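Local coordinates for protein RNA polymerase sigma factor SIGMA-28 (FliA) (Aquifex aeolicus, PDB 1RP3) that probably directs RNA polymerase to promoters as a sigma factor and is caught here in an inactive conformation by the anti-sigma factor FlgM, at residues Glu192-Gln197 with Lys211-Ser216; Leu198-Glu203 with Gln222-Ala227. One frame throughout, in Å; residues are numbered along the deposited sequence.

In the fold
Contacts 1 and 2 share helix 190-201, and both lie within sigma-70 region 4. Contact 1 sets the first half of this helix against the end of helix 206-212. Contact 2 sets its last turn against helix 217-236. The two centres are 7 Å apart. Between them Ile-196 CG1 packs on Ala-227 CB at 3.5 Å. Contact 1 is partly buried; its centre lies about 18 Å from the centre of the chain, and it is made by aliphatic methyls alone. Contact 2 is buried, and its centre lies about 11 Å from the centre of the chain. Its main partner is a lysine used through its carbon chain, with the amine bonded to His-35, far back in the sequence.

Contact 1. Residues Glu192-Gln197 with Lys211-Ser216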
ATOM      1  N   GLU A 192     -16.122  11.732   0.601  1.00 57.90           N
ATOM      2  CA  GLU A 192     -15.061  10.861   1.102  1.00 57.35           C
ATOM      3  C   GLU A 192     -15.017   9.523   0.359  1.00 56.72           C
ATOM      4  O   GLU A 192     -13.945   9.061  -0.045  1.00 56.51           O
ATOM      5  CB  GLU A 192     -15.233  10.619   2.602  1.00 57.08           C
ATOM      6  CG  GLU A 192     -15.025  11.856   3.466  1.00 60.34           C
ATOM      7  CD  GLU A 192     -15.227  11.587   4.953  1.00 62.53           C
ATOM      8  OE1 GLU A 192     -15.216  10.403   5.369  1.00 63.59           O
ATOM      9  OE2 GLU A 192     -15.399  12.567   5.711  1.00 61.52           O
ATOM     10  N   LYS A 193     -16.187   8.917   0.181  1.00 55.63           N
ATOM     11  CA  LYS A 193     -16.329   7.645  -0.512  1.00 53.88           C
ATOM     12  C   LYS A 193     -15.764   7.765  -1.922  1.00 51.92           C
ATOM     13  O   LYS A 193     -15.033   6.883  -2.371  1.00 51.98           O
ATOM     14  CB  LYS A 193     -17.807   7.252  -0.551  1.00 56.77           C
ATOM     15  CG  LYS A 193     -18.099   5.864  -1.096  1.00 61.18           C
ATOM     16  CD  LYS A 193     -19.586   5.509  -0.956  1.00 62.25           C
ATOM     17  CE  LYS A 193     -20.006   5.445   0.510  1.00 63.99           C
ATOM     18  NZ  LYS A 193     -21.471   5.226   0.687  1.00 63.83           N
ATOM     19  N   LEU A 194     -16.064   8.877  -2.593  1.00 48.74           N
ATOM     20  CA  LEU A 194     -15.572   9.133  -3.954  1.00 47.65           C
ATOM     21  C   LEU A 194     -14.049   9.217  -3.973  1.00 46.54           C
ATOM     22  O   LEU A 194     -13.409   8.706  -4.887  1.00 47.14           O
ATOM     23  CB  LEU A 194     -16.167  10.436  -4.512  1.00 47.19           C
ATOM     24  CG  LEU A 194     -15.540  11.030  -5.788  1.00 46.81           C
ATOM     25  CD1 LEU A 194     -15.613  10.052  -6.959  1.00 45.57           C
ATOM     26  CD2 LEU A 194     -16.228  12.333  -6.154  1.00 44.45           C
ATOM     27  N   VAL A 195     -13.476   9.881  -2.975  1.00 44.10           N
ATOM     28  CA  VAL A 195     -12.032  10.014  -2.889  1.00 43.13           C
ATOM     29  C   VAL A 195     -11.407   8.647  -2.632  1.00 43.23           C
ATOM     30  O   VAL A 195     -10.403   8.296  -3.247  1.00 43.01           O
ATOM     31  CB  VAL A 195     -11.631  11.007  -1.775  1.00 43.16           C
ATOM     32  CG1 VAL A 195     -10.156  10.848  -1.400  1.00 41.84           C
ATOM     33  CG2 VAL A 195     -11.911  12.432  -2.225  1.00 42.79           C
ATOM     34  N   ILE A 196     -12.027   7.860  -1.758  1.00 42.28           N
ATOM     35  CA  ILE A 196     -11.510   6.538  -1.442  1.00 41.28           C
ATOM     36  C   ILE A 196     -11.532   5.641  -2.671  1.00 41.56           C
ATOM     37  O   ILE A 196     -10.574   4.911  -2.925  1.00 40.64           O
ATOM     38  CB  ILE A 196     -12.294   5.868  -0.298  1.00 40.89           C
ATOM     39  CG1 ILE A 196     -12.040   6.602   1.017  1.00 42.15           C
ATOM     40  CG2 ILE A 196     -11.861   4.424  -0.135  1.00 42.02           C
ATOM     41  CD1 ILE A 196     -10.582   6.606   1.449  1.00 40.84           C
ATOM     42  N   GLN A 197     -12.597   5.733  -3.462  1.00 41.92           N
ATOM     43  CA  GLN A 197     -12.697   4.899  -4.650  1.00 42.36           C
ATOM     44  C   GLN A 197     -11.625   5.271  -5.671  1.00 43.55           C
ATOM     45  O   GLN A 197     -10.969   4.388  -6.237  1.00 43.94           O
ATOM     46  CB  GLN A 197     -14.095   4.984  -5.274  1.00 42.17           C
ATOM     47  CG  GLN A 197     -14.291   4.043  -6.467  1.00 42.81           C
ATOM     48  CD  GLN A 197     -15.738   3.985  -6.968  1.00 45.72           C
ATOM     49  OE1 GLN A 197     -16.673   3.694  -6.209  1.00 44.39           O
ATOM     50  NE2 GLN A 197     -15.917   4.229  -8.258  1.00 43.09           N
ATOM     51  N   LYS A 211      -6.334  16.525  -9.470  1.00 48.15           N
ATOM     52  CA  LYS A 211      -6.563  17.006 -10.828  1.00 50.13           C
ATOM     53  C   LYS A 211      -7.964  16.624 -11.306  1.00 51.30           C
ATOM     54  O   LYS A 211      -8.662  17.431 -11.925  1.00 52.49           O
ATOM     55  CB  LYS A 211      -5.492  16.443 -11.769  1.00 51.37           C
ATOM     56  CG  LYS A 211      -4.081  16.924 -11.432  1.00 54.60           C
ATOM     57  CD  LYS A 211      -2.975  16.016 -11.975  1.00 58.72           C
ATOM     58  CE  LYS A 211      -2.902  15.995 -13.498  1.00 60.78           C
ATOM     59  NZ  LYS A 211      -1.766  15.137 -13.956  1.00 62.50           N
ATOM     60  N   ILE A 212      -8.385  15.408 -10.975  1.00 51.42           N
ATOM     61  CA  ILE A 212      -9.701  14.919 -11.363  1.00 48.95           C
ATOM     62  C   ILE A 212     -10.796  15.735 -10.684  1.00 48.65           C
ATOM     63  O   ILE A 212     -11.707  16.220 -11.350  1.00 50.76           O
ATOM     64  CB  ILE A 212      -9.872  13.409 -11.014  1.00 48.06           C
ATOM     65  CG1 ILE A 212      -8.810  12.581 -11.730  1.00 47.40           C
ATOM     66  CG2 ILE A 212     -11.228  12.910 -11.443  1.00 44.93           C
ATOM     67  CD1 ILE A 212      -8.790  11.139 -11.313  1.00 50.81           C
ATOM     68  N   LEU A 213     -10.705  15.900  -9.367  1.00 47.64           N
ATOM     69  CA  LEU A 213     -11.725  16.651  -8.630  1.00 47.64           C
ATOM     70  C   LEU A 213     -11.593  18.181  -8.701  1.00 47.89           C
ATOM     71  O   LEU A 213     -12.406  18.916  -8.118  1.00 46.87           O
ATOM     72  CB  LEU A 213     -11.807  16.170  -7.179  1.00 47.67           C
ATOM     73  CG  LEU A 213     -12.135  14.679  -7.034  1.00 48.79           C
ATOM     74  CD1 LEU A 213     -12.326  14.322  -5.565  1.00 48.37           C
ATOM     75  CD2 LEU A 213     -13.390  14.335  -7.834  1.00 47.72           C
ATOM     76  N   GLU A 214     -10.594  18.645  -9.453  1.00 46.27           N
ATOM     77  CA  GLU A 214     -10.332  20.069  -9.641  1.00 46.35           C
ATOM     78  C   GLU A 214     -10.129  20.835  -8.332  1.00 46.02           C
ATOM     79  O   GLU A 214     -10.579  21.974  -8.196  1.00 46.03           O
ATOM     80  CB  GLU A 214     -11.449  20.707 -10.468  1.00 47.04           C
ATOM     81  N   THR A 215      -9.456  20.210  -7.369  1.00 43.02           N
ATOM     82  CA  THR A 215      -9.193  20.855  -6.090  1.00 40.23           C
ATOM     83  C   THR A 215      -7.701  20.769  -5.761  1.00 39.44           C
ATOM     84  O   THR A 215      -6.888  20.445  -6.635  1.00 39.52           O
ATOM     85  CB  THR A 215     -10.025  20.212  -4.961  1.00 40.31           C
ATOM     86  OG1 THR A 215      -9.892  20.981  -3.753  1.00 38.60           O
ATOM     87  CG2 THR A 215      -9.561  18.784  -4.714  1.00 39.85           C
ATOM     88  N   SER A 216      -7.347  21.082  -4.512  1.00 37.33           N
ATOM     89  CA  SER A 216      -5.958  21.031  -4.046  1.00 37.27           C
ATOM     90  C   SER A 216      -5.602  19.652  -3.486  1.00 37.24           C
ATOM     91  O   SER A 216      -6.481  18.853  -3.173  1.00 36.96           O
ATOM     92  CB  SER A 216      -5.738  22.048  -2.931  1.00 38.16           C
ATOM     93  OG  SER A 216      -6.439  21.644  -1.764  1.00 36.37           O
TER
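Leu-213 reaches across to helix 190-201 with both of its methyls, and each finds a different partner. The contact is wholly apolar. Leu-213 CD2 meets Leu-194 CD2 at 3.9 Å, the two leucines coming together tip to tip. With CG opposite the backbone N (chi1 167°), Leu-194 carries CD2 to the tip of Leu-213. The other branch, Leu-213 CD1, lies 3.9 Å from Val-195 CG2, and here the side chains run obliquely to each other. The forked end of Leu-213 therefore spans two successive residues of the helix.

Just after Leu-213, helix 206-212 closes in a Schellman motif, with Glu-214 at positive phi as the C-prime residue. The bond from Glu-214 N to Lys-211 O is weak, at 3.4 Å. Ser-216 then takes the N-cap position of the next helix, its OG bonded to Arg-219 N.

Elsewhere on helix 190-201, two polar side chains are held by FlgM. Lys-193 forms a salt bridge with Asp-76 of FlgM, and Gln-197 OE1 accepts a hydrogen bond from the backbone N of Ser-75 of FlgM. Leu-213 packs the start of the turn between helices 206-212 and 217-236 on helix 190-201. Those two helices and their turn are probably the helix-turn-helix of region 4.

Contact 2. Residues Leu198-Glu203 with Gln222-Ala227; sequences LIFYEE and QLKAKA
Ile-199 lays its CD1 methyl on the carbon chain of Lys-224, and the two side chains cross at about a right angle. CD1 is centred on Lys-224 CD at 3.5 Å, a tight carbon pair. The neighbouring carbons of the lysine, CG and CE, are each 4.0 Å from the same Ile-199 CD1. The second branch, Ile-199 CG2, touches Lys-224 CE at 4.2 Å. Lys-224 can offer this length of chain because it is fully extended, with CG opposite the backbone N (chi1 179°) and all later torsions near 180°.

Phe-200 adds a looser touch. Its CZ is 4.4 Å from Lys-224 CE, which approaches the ring obliquely. Within the same segment, Ile-199 CG2 stands 3.4 Å above one face of the ring, offset toward the rim. Phe-200 also meets the ring of His-35 and stands edge-to-face with Phe-86 of FlgM.

The buried amine of Lys-224 is satisfied by a hydrogen bond from NZ to ND1 of His-35, a residue of the region 2 sequence range, and so ties region 4 to region 2, consistent with the intact, inactive form of the sigma factor. If the amine is charged, it is likely to disfavour a proton on that nitrogen. Cut back to a methyl group, as in an alanine here, the side chain would probably leave His-35 ND1 without this partner and open a gap beside Ile-199 CD1.

The contact thus joins the last turn of helix 190-201 to helix 217-236, with helix 206-212 alongside through Val-209, which packs on Ile-199, and helix 129-158 through Asn-140 and Ile-144, which pack on Lys-224.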
ATOM      1  N   LEU A 198     -11.424   6.569  -5.894  1.00 41.73           N
ATOM      2  CA  LEU A 198     -10.423   7.004  -6.863  1.00 41.64           C
ATOM      3  C   LEU A 198      -9.013   6.622  -6.433  1.00 41.27           C
ATOM      4  O   LEU A 198      -8.155   6.319  -7.269  1.00 42.33           O
ATOM      5  CB  LEU A 198     -10.507   8.515  -7.098  1.00 41.71           C
ATOM      6  CG  LEU A 198     -11.681   9.086  -7.906  1.00 43.28           C
ATOM      7  CD1 LEU A 198     -11.534  10.587  -8.001  1.00 44.94           C
ATOM      8  CD2 LEU A 198     -11.748   8.494  -9.294  1.00 41.95           C
ATOM      9  N   ILE A 199      -8.789   6.601  -5.123  1.00 39.98           N
ATOM     10  CA  ILE A 199      -7.480   6.273  -4.588  1.00 37.32           C
ATOM     11  C   ILE A 199      -7.160   4.790  -4.535  1.00 37.41           C
ATOM     12  O   ILE A 199      -6.103   4.372  -4.999  1.00 35.23           O
ATOM     13  CB  ILE A 199      -7.276   6.906  -3.188  1.00 37.15           C
ATOM     14  CG1 ILE A 199      -6.991   8.401  -3.353  1.00 39.07           C
ATOM     15  CG2 ILE A 199      -6.131   6.219  -2.445  1.00 37.36           C
ATOM     16  CD1 ILE A 199      -6.615   9.130  -2.091  1.00 38.16           C
ATOM     17  N   PHE A 200      -8.095   3.996  -4.025  1.00 35.81           N
ATOM     18  CA  PHE A 200      -7.874   2.565  -3.868  1.00 35.03           C
ATOM     19  C   PHE A 200      -8.430   1.656  -4.940  1.00 37.07           C
ATOM     20  O   PHE A 200      -7.840   0.619  -5.228  1.00 37.00           O
ATOM     21  CB  PHE A 200      -8.378   2.100  -2.501  1.00 33.30           C
ATOM     22  CG  PHE A 200      -7.643   2.710  -1.346  1.00 30.84           C
ATOM     23  CD1 PHE A 200      -8.074   3.900  -0.791  1.00 27.33           C
ATOM     24  CD2 PHE A 200      -6.553   2.061  -0.776  1.00 28.96           C
ATOM     25  CE1 PHE A 200      -7.431   4.444   0.322  1.00 28.50           C
ATOM     26  CE2 PHE A 200      -5.899   2.597   0.340  1.00 31.17           C
ATOM     27  CZ  PHE A 200      -6.345   3.790   0.891  1.00 28.77           C
ATOM     28  N   TYR A 201      -9.595   1.993  -5.483  1.00 39.70           N
ATOM     29  CA  TYR A 201     -10.175   1.163  -6.525  1.00 42.24           C
ATOM     30  C   TYR A 201      -9.562   1.541  -7.871  1.00 42.98           C
ATOM     31  O   TYR A 201      -9.274   0.673  -8.685  1.00 44.80           O
ATOM     32  CB  TYR A 201     -11.701   1.283  -6.547  1.00 45.84           C
ATOM     33  CG  TYR A 201     -12.353   0.507  -7.670  1.00 48.60           C
ATOM     34  CD1 TYR A 201     -12.445  -0.882  -7.617  1.00 50.54           C
ATOM     35  CD2 TYR A 201     -12.855   1.162  -8.797  1.00 51.01           C
ATOM     36  CE1 TYR A 201     -13.020  -1.604  -8.660  1.00 53.45           C
ATOM     37  CE2 TYR A 201     -13.431   0.458  -9.845  1.00 52.84           C
ATOM     38  CZ  TYR A 201     -13.511  -0.925  -9.775  1.00 54.73           C
ATOM     39  OH  TYR A 201     -14.077  -1.619 -10.823  1.00 56.90           O
ATOM     40  N   GLU A 202      -9.353   2.835  -8.100  1.00 42.15           N
ATOM     41  CA  GLU A 202      -8.736   3.283  -9.344  1.00 42.11           C
ATOM     42  C   GLU A 202      -7.206   3.307  -9.228  1.00 42.06           C
ATOM     43  O   GLU A 202      -6.505   3.436 -10.225  1.00 41.47           O
ATOM     44  CB  GLU A 202      -9.260   4.662  -9.758  1.00 43.61           C
ATOM     45  CG  GLU A 202     -10.779   4.757  -9.935  1.00 44.76           C
ATOM     46  CD  GLU A 202     -11.329   3.940 -11.107  1.00 48.88           C
ATOM     47  OE1 GLU A 202     -10.550   3.508 -11.993  1.00 47.63           O
ATOM     48  OE2 GLU A 202     -12.564   3.738 -11.143  1.00 49.38           O
ATOM     49  N   GLU A 203      -6.701   3.165  -8.004  1.00 42.99           N
ATOM     50  CA  GLU A 203      -5.265   3.148  -7.728  1.00 42.69           C
ATOM     51  C   GLU A 203      -4.542   4.402  -8.219  1.00 42.60           C
ATOM     52  O   GLU A 203      -3.543   4.343  -8.934  1.00 42.92           O
ATOM     53  CB  GLU A 203      -4.626   1.877  -8.290  1.00 44.52           C
ATOM     54  CG  GLU A 203      -5.195   0.599  -7.679  1.00 47.89           C
ATOM     55  CD  GLU A 203      -4.526  -0.661  -8.199  1.00 51.35           C
ATOM     56  OE1 GLU A 203      -4.487  -0.870  -9.432  1.00 52.26           O
ATOM     57  OE2 GLU A 203      -4.038  -1.450  -7.366  1.00 54.98           O
ATOM     58  N   GLN A 222      -7.127  15.740   3.341  1.00 41.03           N
ATOM     59  CA  GLN A 222      -7.965  15.775   4.545  1.00 42.89           C
ATOM     60  C   GLN A 222      -9.143  14.814   4.366  1.00 40.33           C
ATOM     61  O   GLN A 222      -9.540  14.122   5.297  1.00 38.95           O
ATOM     62  CB  GLN A 222      -8.467  17.188   4.870  1.00 46.11           C
ATOM     63  CG  GLN A 222      -9.647  17.661   4.035  1.00 55.64           C
ATOM     64  CD  GLN A 222     -10.404  18.803   4.692  1.00 60.79           C
ATOM     65  OE1 GLN A 222     -10.785  18.710   5.866  1.00 64.19           O
ATOM     66  NE2 GLN A 222     -10.623  19.891   3.942  1.00 61.15           N
ATOM     67  N   LEU A 223      -9.674  14.752   3.149  1.00 40.33           N
ATOM     68  CA  LEU A 223     -10.777  13.857   2.840  1.00 40.03           C
ATOM     69  C   LEU A 223     -10.358  12.381   2.961  1.00 40.04           C
ATOM     70  O   LEU A 223     -11.142  11.551   3.421  1.00 38.98           O
ATOM     71  CB  LEU A 223     -11.321  14.159   1.444  1.00 38.81           C
ATOM     72  CG  LEU A 223     -12.182  15.427   1.312  1.00 41.40           C
ATOM     73  CD1 LEU A 223     -12.597  15.664  -0.145  1.00 41.21           C
ATOM     74  CD2 LEU A 223     -13.420  15.318   2.197  1.00 40.83           C
ATOM     75  N   LYS A 224      -9.123  12.068   2.555  1.00 40.68           N
ATOM     76  CA  LYS A 224      -8.585  10.707   2.624  1.00 38.86           C
ATOM     77  C   LYS A 224      -8.347  10.347   4.089  1.00 38.07           C
ATOM     78  O   LYS A 224      -8.779   9.303   4.550  1.00 37.57           O
ATOM     79  CB  LYS A 224      -7.268  10.609   1.837  1.00 38.42           C
ATOM     80  CG  LYS A 224      -6.600   9.224   1.858  1.00 38.23           C
ATOM     81  CD  LYS A 224      -5.253   9.207   1.114  1.00 33.97           C
ATOM     82  CE  LYS A 224      -4.627   7.809   1.101  1.00 34.54           C
ATOM     83  NZ  LYS A 224      -3.278   7.790   0.491  1.00 31.44           N
ATOM     84  N   ALA A 225      -7.687  11.236   4.820  1.00 39.01           N
ATOM     85  CA  ALA A 225      -7.404  11.014   6.238  1.00 40.94           C
ATOM     86  C   ALA A 225      -8.679  10.829   7.059  1.00 42.23           C
ATOM     87  O   ALA A 225      -8.741   9.947   7.921  1.00 41.93           O
ATOM     88  CB  ALA A 225      -6.582  12.161   6.796  1.00 39.46           C
ATOM     89  N   LYS A 226      -9.699  11.641   6.775  1.00 42.21           N
ATOM     90  CA  LYS A 226     -10.971  11.545   7.489  1.00 41.96           C
ATOM     91  C   LYS A 226     -11.641  10.220   7.170  1.00 41.41           C
ATOM     92  O   LYS A 226     -12.068   9.497   8.068  1.00 43.35           O
ATOM     93  CB  LYS A 226     -11.887  12.713   7.136  1.00 43.60           C
ATOM     94  N   ALA A 227     -11.681   9.870   5.894  1.00 40.22           N
ATOM     95  CA  ALA A 227     -12.279   8.604   5.496  1.00 39.51           C
ATOM     96  C   ALA A 227     -11.540   7.422   6.141  1.00 39.58           C
ATOM     97  O   ALA A 227     -12.163   6.507   6.672  1.00 39.06           O
ATOM     98  CB  ALA A 227     -12.265   8.476   3.999  1.00 38.24           C
TER